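Local coordinates for beta-Ala-His dipeptidase (Homo sapiens, PDB 3DLJ), which catalyses the zinc-dependent hydrolysis of Xaa-His dipeptides, acting most strongly on carnosine and anserine, at residues W34-D40 / E51-M55; M56-A60 / P89-L93. All coordinates share one frame; numbering follows the deposited sequence.

How the interactions relate
Both contacts are built on helix 46-65, and they follow each other along it. Interaction 1 sets residues 51-55 against the chain that leaves helix 24-35, whereas interaction 2 sets residues 56-60 against the start of strand 91-96 in the six-stranded sheet. Both are largely buried, but interaction 1 joins a buried methionine-tryptophan contact to a more exposed margin, where a Glu-Arg salt bridge lies over an isoleucine. Interaction 2 is wholly apolar in its side chains and lies between the helix and the sheet, with two loop prolines at the strand's start. The two touch directly: Val58 packs on Trp34, and Leu52 and Phe53 pack on Pro89, with Phe53 also on Pro90.

Interaction 1 of 2, residues W34-D40 / E51-M55; sequences WVAIESD and ELFRM
Met55 lays its terminal methyl over one face of the Trp34 indole, CE standing 3.9 Å from the centroid of the five-membered ring and 23° off its normal, a CH-pi contact. The sulfur follows obliquely, SD lying 5.1 Å from the same centroid, and completes a Met-aromatic pair. With CG anti to the backbone N (chi1 -173°), the Met55 chain bends twice further on, bringing CE onto the ring. The chain leaving helix 24-35 runs along helix 46-65 through two successive inverse gamma turns, centred on Glu38 and Ser39. Here Ser39 CB packs on Leu52 CD1 at 3.7 Å, while its OG bonds to Leu111 O and Lys145 NZ. Ile37 lies between Met55 and Arg54. Its CG2 reaches the Glu51 carbonyl O at 3.2 Å, and CG1 comes within 3.2 Å of Arg54 NH1, with CD1 over a face of the guanidinium. Arg54 is held by Glu51: Arg54 NH1 meets the syn lone pair of Glu51 OE1 at 3.1 Å, the oxygen lying almost exactly in the guanidinium plane, while the NE to OE2 bond is weak. With an alanine in place of Ile37, the guanidinium face would probably lose its apolar cover and a gap would open beside Met55. Leu52 comes within about 4 Å, side chain to side chain, of Asp112, probably an active-site residue.

Interaction 2 of 2, residues M56-A60 / P89-L93; sequences MAVAA and PPVIL
Helix 46-65 covers a face of the mixed six-stranded sheet of this M20-family peptidase, and residues 56-60 meet it where strand 91-96 begins. The local axes of helix 56-60 and strand 91-93 run nearly parallel, at 11° and 9.2 Å apart. Ile92 carries much of the contact. Its CG1 lies anti to the carbonyl carbon (chi1 -68°) and its chain is extended beyond, which pushes CD1 end-on against the helix backbone. There CD1 lies 3.4 Å from Met56 O and equally 3.4 Å from Ala60 N, the two atoms joined by a backbone hydrogen bond of the helix. The methyl groups of two small residues border the same spot, with Ala59 CB 3.7 Å and Ala60 CB 3.9 Å from Ile92 CD1. Their small size probably lets the isoleucine come right up to the helix main chain. The strand that delivers Ile92 is an inner one, antiparallel to both neighbours, 69-73 and 168-174; the side chain of Val91 starts away from the helix and packs on Ile172 and Glu174, whereas that of Ile92 starts toward it. Ahead of the strand, the consecutive prolines Pro89 and Pro90 receive Met56. All three torsions of its chain turn in the same sense, curling the methionine back so that CE sits 3.3 Å from Pro90 O and also nears Ile92 CG1. On the way, CG passes Pro89 CB at 3.9 Å, the two side chains crossing at a slant, and Met56 CB packs on Pro90 CG. The side chain of Pro89 lies about 6 Å from that of Asp112, probably an active-site residue, while Pro90 also touches Ser72 of strand 69-73.

Interaction 1 of 2, residues W34-D40 / E51-M55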
loop_
_atom_site.group_PDB
_atom_site.type_symbol
_atom_site.label_atom_id
_atom_site.label_comp_id
_atom_site.label_asym_id
_atom_site.label_seq_id
_atom_site.Cartn_x
_atom_site.Cartn_y
_atom_site.Cartn_z
ATOM N N TRP A 34 17.651 -8.542 -0.891
ATOM C CA TRP A 34 17.008 -7.225 -1.054
ATOM C C TRP A 34 16.368 -6.721 0.254
ATOM O O TRP A 34 16.438 -5.554 0.547
ATOM C CB TRP A 34 16.006 -7.203 -2.225
ATOM C CG TRP A 34 16.641 -7.108 -3.591
ATOM C CD1 TRP A 34 17.868 -7.581 -3.963
ATOM C CD2 TRP A 34 16.040 -6.568 -4.786
ATOM N NE1 TRP A 34 18.082 -7.346 -5.299
ATOM C CE2 TRP A 34 16.982 -6.724 -5.832
ATOM C CE3 TRP A 34 14.803 -5.967 -5.069
ATOM C CZ2 TRP A 34 16.737 -6.287 -7.140
ATOM C CZ3 TRP A 34 14.552 -5.527 -6.376
ATOM C CH2 TRP A 34 15.522 -5.694 -7.395
ATOM N N VAL A 35 15.765 -7.626 1.018
ATOM C CA VAL A 35 15.162 -7.342 2.318
ATOM C C VAL A 35 16.189 -6.859 3.375
ATOM O O VAL A 35 15.876 -6.021 4.221
ATOM C CB VAL A 35 14.357 -8.602 2.839
ATOM C CG1 VAL A 35 14.173 -8.565 4.376
ATOM C CG2 VAL A 35 12.994 -8.715 2.118
ATOM N N ALA A 36 17.409 -7.391 3.303
ATOM C CA ALA A 36 18.500 -7.021 4.194
ATOM C C ALA A 36 19.032 -5.587 3.969
ATOM O O ALA A 36 19.744 -5.044 4.812
ATOM C CB ALA A 36 19.626 -8.052 4.095
ATOM N N ILE A 37 18.682 -4.983 2.835
ATOM C CA ILE A 37 18.986 -3.580 2.588
ATOM C C ILE A 37 17.886 -2.755 3.270
ATOM O O ILE A 37 16.743 -2.787 2.864
ATOM C CB ILE A 37 19.089 -3.255 1.088
ATOM C CG1 ILE A 37 20.112 -4.207 0.415
ATOM C CG2 ILE A 37 19.480 -1.772 0.885
ATOM C CD1 ILE A 37 20.187 -4.124 -1.095
ATOM N N GLU A 38 18.247 -2.041 4.326
ATOM C CA GLU A 38 17.267 -1.387 5.178
ATOM C C GLU A 38 16.781 -0.070 4.582
ATOM O O GLU A 38 17.071 1.019 5.101
ATOM C CB GLU A 38 17.849 -1.240 6.577
ATOM C CG GLU A 38 18.256 -2.616 7.100
ATOM C CD GLU A 38 18.700 -2.614 8.552
ATOM O OE1 GLU A 38 18.415 -1.622 9.266
ATOM O OE2 GLU A 38 19.318 -3.617 8.982
ATOM N N SER A 39 16.013 -0.196 3.490
ATOM C CA SER A 39 15.613 0.941 2.635
ATOM C C SER A 39 14.432 1.749 3.195
ATOM O O SER A 39 13.445 2.037 2.512
ATOM C CB SER A 39 15.332 0.453 1.211
ATOM O OG SER A 39 14.468 -0.673 1.220
ATOM N N ASP A 40 14.581 2.147 4.447
ATOM C CA ASP A 40 13.522 2.816 5.208
ATOM C C ASP A 40 13.440 4.301 4.777
ATOM O O ASP A 40 14.367 5.086 5.030
ATOM C CB ASP A 40 13.867 2.622 6.690
ATOM C CG ASP A 40 12.898 3.290 7.648
ATOM O OD1 ASP A 40 12.174 4.220 7.263
ATOM O OD2 ASP A 40 12.908 2.880 8.835
ATOM N N GLU A 51 20.940 3.749 2.731
ATOM C CA GLU A 51 20.535 2.373 2.423
ATOM C C GLU A 51 19.436 2.327 1.360
ATOM O O GLU A 51 19.335 1.394 0.570
ATOM C CB GLU A 51 20.060 1.669 3.690
ATOM C CG GLU A 51 21.174 1.138 4.550
ATOM C CD GLU A 51 22.119 0.263 3.766
ATOM O OE1 GLU A 51 21.772 -0.918 3.525
ATOM O OE2 GLU A 51 23.207 0.748 3.375
ATOM N N LEU A 52 18.632 3.369 1.328
ATOM C CA LEU A 52 17.621 3.510 0.303
ATOM C C LEU A 52 18.239 3.788 -1.062
ATOM O O LEU A 52 17.771 3.261 -2.057
ATOM C CB LEU A 52 16.632 4.589 0.728
ATOM C CG LEU A 52 15.380 4.884 -0.078
ATOM C CD1 LEU A 52 14.627 3.626 -0.600
ATOM C CD2 LEU A 52 14.492 5.785 0.783
ATOM N N PHE A 53 19.294 4.608 -1.104
ATOM C CA PHE A 53 20.020 4.901 -2.347
ATOM C C PHE A 53 20.746 3.665 -2.868
ATOM O O PHE A 53 20.842 3.466 -4.081
ATOM C CB PHE A 53 21.052 6.022 -2.129
ATOM C CG PHE A 53 20.521 7.417 -2.393
ATOM C CD1 PHE A 53 19.707 8.057 -1.465
ATOM C CD2 PHE A 53 20.861 8.087 -3.570
ATOM C CE1 PHE A 53 19.223 9.348 -1.711
ATOM C CE2 PHE A 53 20.394 9.368 -3.824
ATOM C CZ PHE A 53 19.576 10.004 -2.902
ATOM N N ARG A 54 21.285 2.863 -1.952
ATOM C CA ARG A 54 21.982 1.635 -2.320
ATOM C C ARG A 54 21.017 0.619 -2.932
ATOM O O ARG A 54 21.369 -0.057 -3.884
ATOM C CB ARG A 54 22.680 1.016 -1.123
ATOM C CG ARG A 54 23.669 -0.040 -1.552
ATOM C CD ARG A 54 24.552 -0.465 -0.417
ATOM N NE ARG A 54 23.780 -1.192 0.579
ATOM C CZ ARG A 54 23.595 -2.503 0.579
ATOM N NH1 ARG A 54 22.872 -3.037 1.550
ATOM N NH2 ARG A 54 24.118 -3.283 -0.379
ATOM N N MET A 55 19.808 0.547 -2.374
ATOM C CA MET A 55 18.701 -0.254 -2.894
ATOM C C MET A 55 18.365 0.081 -4.350
ATOM O O MET A 55 18.295 -0.805 -5.197
ATOM C CB MET A 55 17.449 -0.075 -2.003
ATOM C CG MET A 55 16.250 -0.996 -2.336
ATOM S SD MET A 55 16.479 -2.762 -2.023
ATOM C CE MET A 55 17.162 -3.354 -3.617
#

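Interaction 2 of 2, residues M56-A60 / P89-L93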
loop_
_atom_site.group_PDB
_atom_site.type_symbol
_atom_site.label_atom_id
_atom_site.label_comp_id
_atom_site.label_asym_id
_atom_site.label_seq_id
_atom_site.Cartn_x
_atom_site.Cartn_y
_atom_site.Cartn_z
ATOM N N MET A 56 18.138 1.362 -4.635
ATOM C CA MET A 56 17.880 1.811 -6.001
ATOM C C MET A 56 19.032 1.450 -6.921
ATOM O O MET A 56 18.806 1.085 -8.072
ATOM C CB MET A 56 17.594 3.317 -6.032
ATOM C CG MET A 56 16.420 3.725 -5.106
ATOM S SD MET A 56 14.990 2.642 -5.295
ATOM C CE MET A 56 14.361 3.187 -6.885
ATOM N N ALA A 57 20.267 1.537 -6.419
ATOM C CA ALA A 57 21.456 1.170 -7.205
ATOM C C ALA A 57 21.546 -0.332 -7.490
ATOM O O ALA A 57 21.907 -0.748 -8.602
ATOM C CB ALA A 57 22.723 1.675 -6.505
ATOM N N VAL A 58 21.203 -1.146 -6.494
ATOM C CA VAL A 58 21.161 -2.609 -6.648
ATOM C C VAL A 58 20.105 -3.055 -7.688
ATOM O O VAL A 58 20.376 -3.930 -8.536
ATOM C CB VAL A 58 20.930 -3.313 -5.280
ATOM C CG1 VAL A 58 20.556 -4.813 -5.465
ATOM C CG2 VAL A 58 22.171 -3.170 -4.398
ATOM N N ALA A 59 18.923 -2.434 -7.613
ATOM C CA ALA A 59 17.847 -2.610 -8.598
ATOM C C ALA A 59 18.210 -2.119 -10.017
ATOM O O ALA A 59 17.904 -2.794 -10.997
ATOM C CB ALA A 59 16.560 -1.934 -8.107
ATOM N N ALA A 60 18.850 -0.950 -10.125
ATOM C CA ALA A 60 19.301 -0.430 -11.427
ATOM C C ALA A 60 20.263 -1.401 -12.067
ATOM O O ALA A 60 20.204 -1.629 -13.280
ATOM C CB ALA A 60 19.977 0.916 -11.270
ATOM N N PRO A 89 15.851 9.447 -3.102
ATOM C CA PRO A 89 16.375 8.367 -3.944
ATOM C C PRO A 89 15.951 8.483 -5.407
ATOM O O PRO A 89 14.815 8.898 -5.678
ATOM C CB PRO A 89 15.755 7.104 -3.321
ATOM C CG PRO A 89 14.602 7.589 -2.545
ATOM C CD PRO A 89 15.077 8.894 -1.976
ATOM N N PRO A 90 16.849 8.100 -6.343
ATOM C CA PRO A 90 16.530 8.213 -7.760
ATOM C C PRO A 90 15.350 7.348 -8.135
ATOM O O PRO A 90 15.026 6.384 -7.427
ATOM C CB PRO A 90 17.813 7.736 -8.471
ATOM C CG PRO A 90 18.529 6.902 -7.476
ATOM C CD PRO A 90 18.204 7.553 -6.134
ATOM N N VAL A 91 14.675 7.725 -9.210
ATOM C CA VAL A 91 13.626 6.892 -9.737
ATOM C C VAL A 91 14.249 6.117 -10.905
ATOM O O VAL A 91 14.924 6.700 -11.755
ATOM C CB VAL A 91 12.389 7.701 -10.166
ATOM C CG1 VAL A 91 11.467 6.837 -11.003
ATOM C CG2 VAL A 91 11.628 8.223 -8.924
ATOM N N ILE A 92 14.057 4.801 -10.913
ATOM C CA ILE A 92 14.476 4.020 -12.052
ATOM C C ILE A 92 13.417 4.119 -13.128
ATOM O O ILE A 92 12.239 3.866 -12.872
ATOM C CB ILE A 92 14.745 2.554 -11.690
ATOM C CG1 ILE A 92 15.978 2.476 -10.791
ATOM C CG2 ILE A 92 14.900 1.693 -12.979
ATOM C CD1 ILE A 92 16.208 1.120 -10.212
ATOM N N LEU A 93 13.857 4.530 -14.318
ATOM C CA LEU A 93 13.042 4.485 -15.523
ATOM C C LEU A 93 13.735 3.597 -16.542
ATOM O O LEU A 93 14.690 4.038 -17.196
ATOM C CB LEU A 93 12.840 5.887 -16.098
ATOM C CG LEU A 93 11.974 6.894 -15.327
ATOM C CD1 LEU A 93 11.883 8.169 -16.145
ATOM C CD2 LEU A 93 10.592 6.343 -15.070
#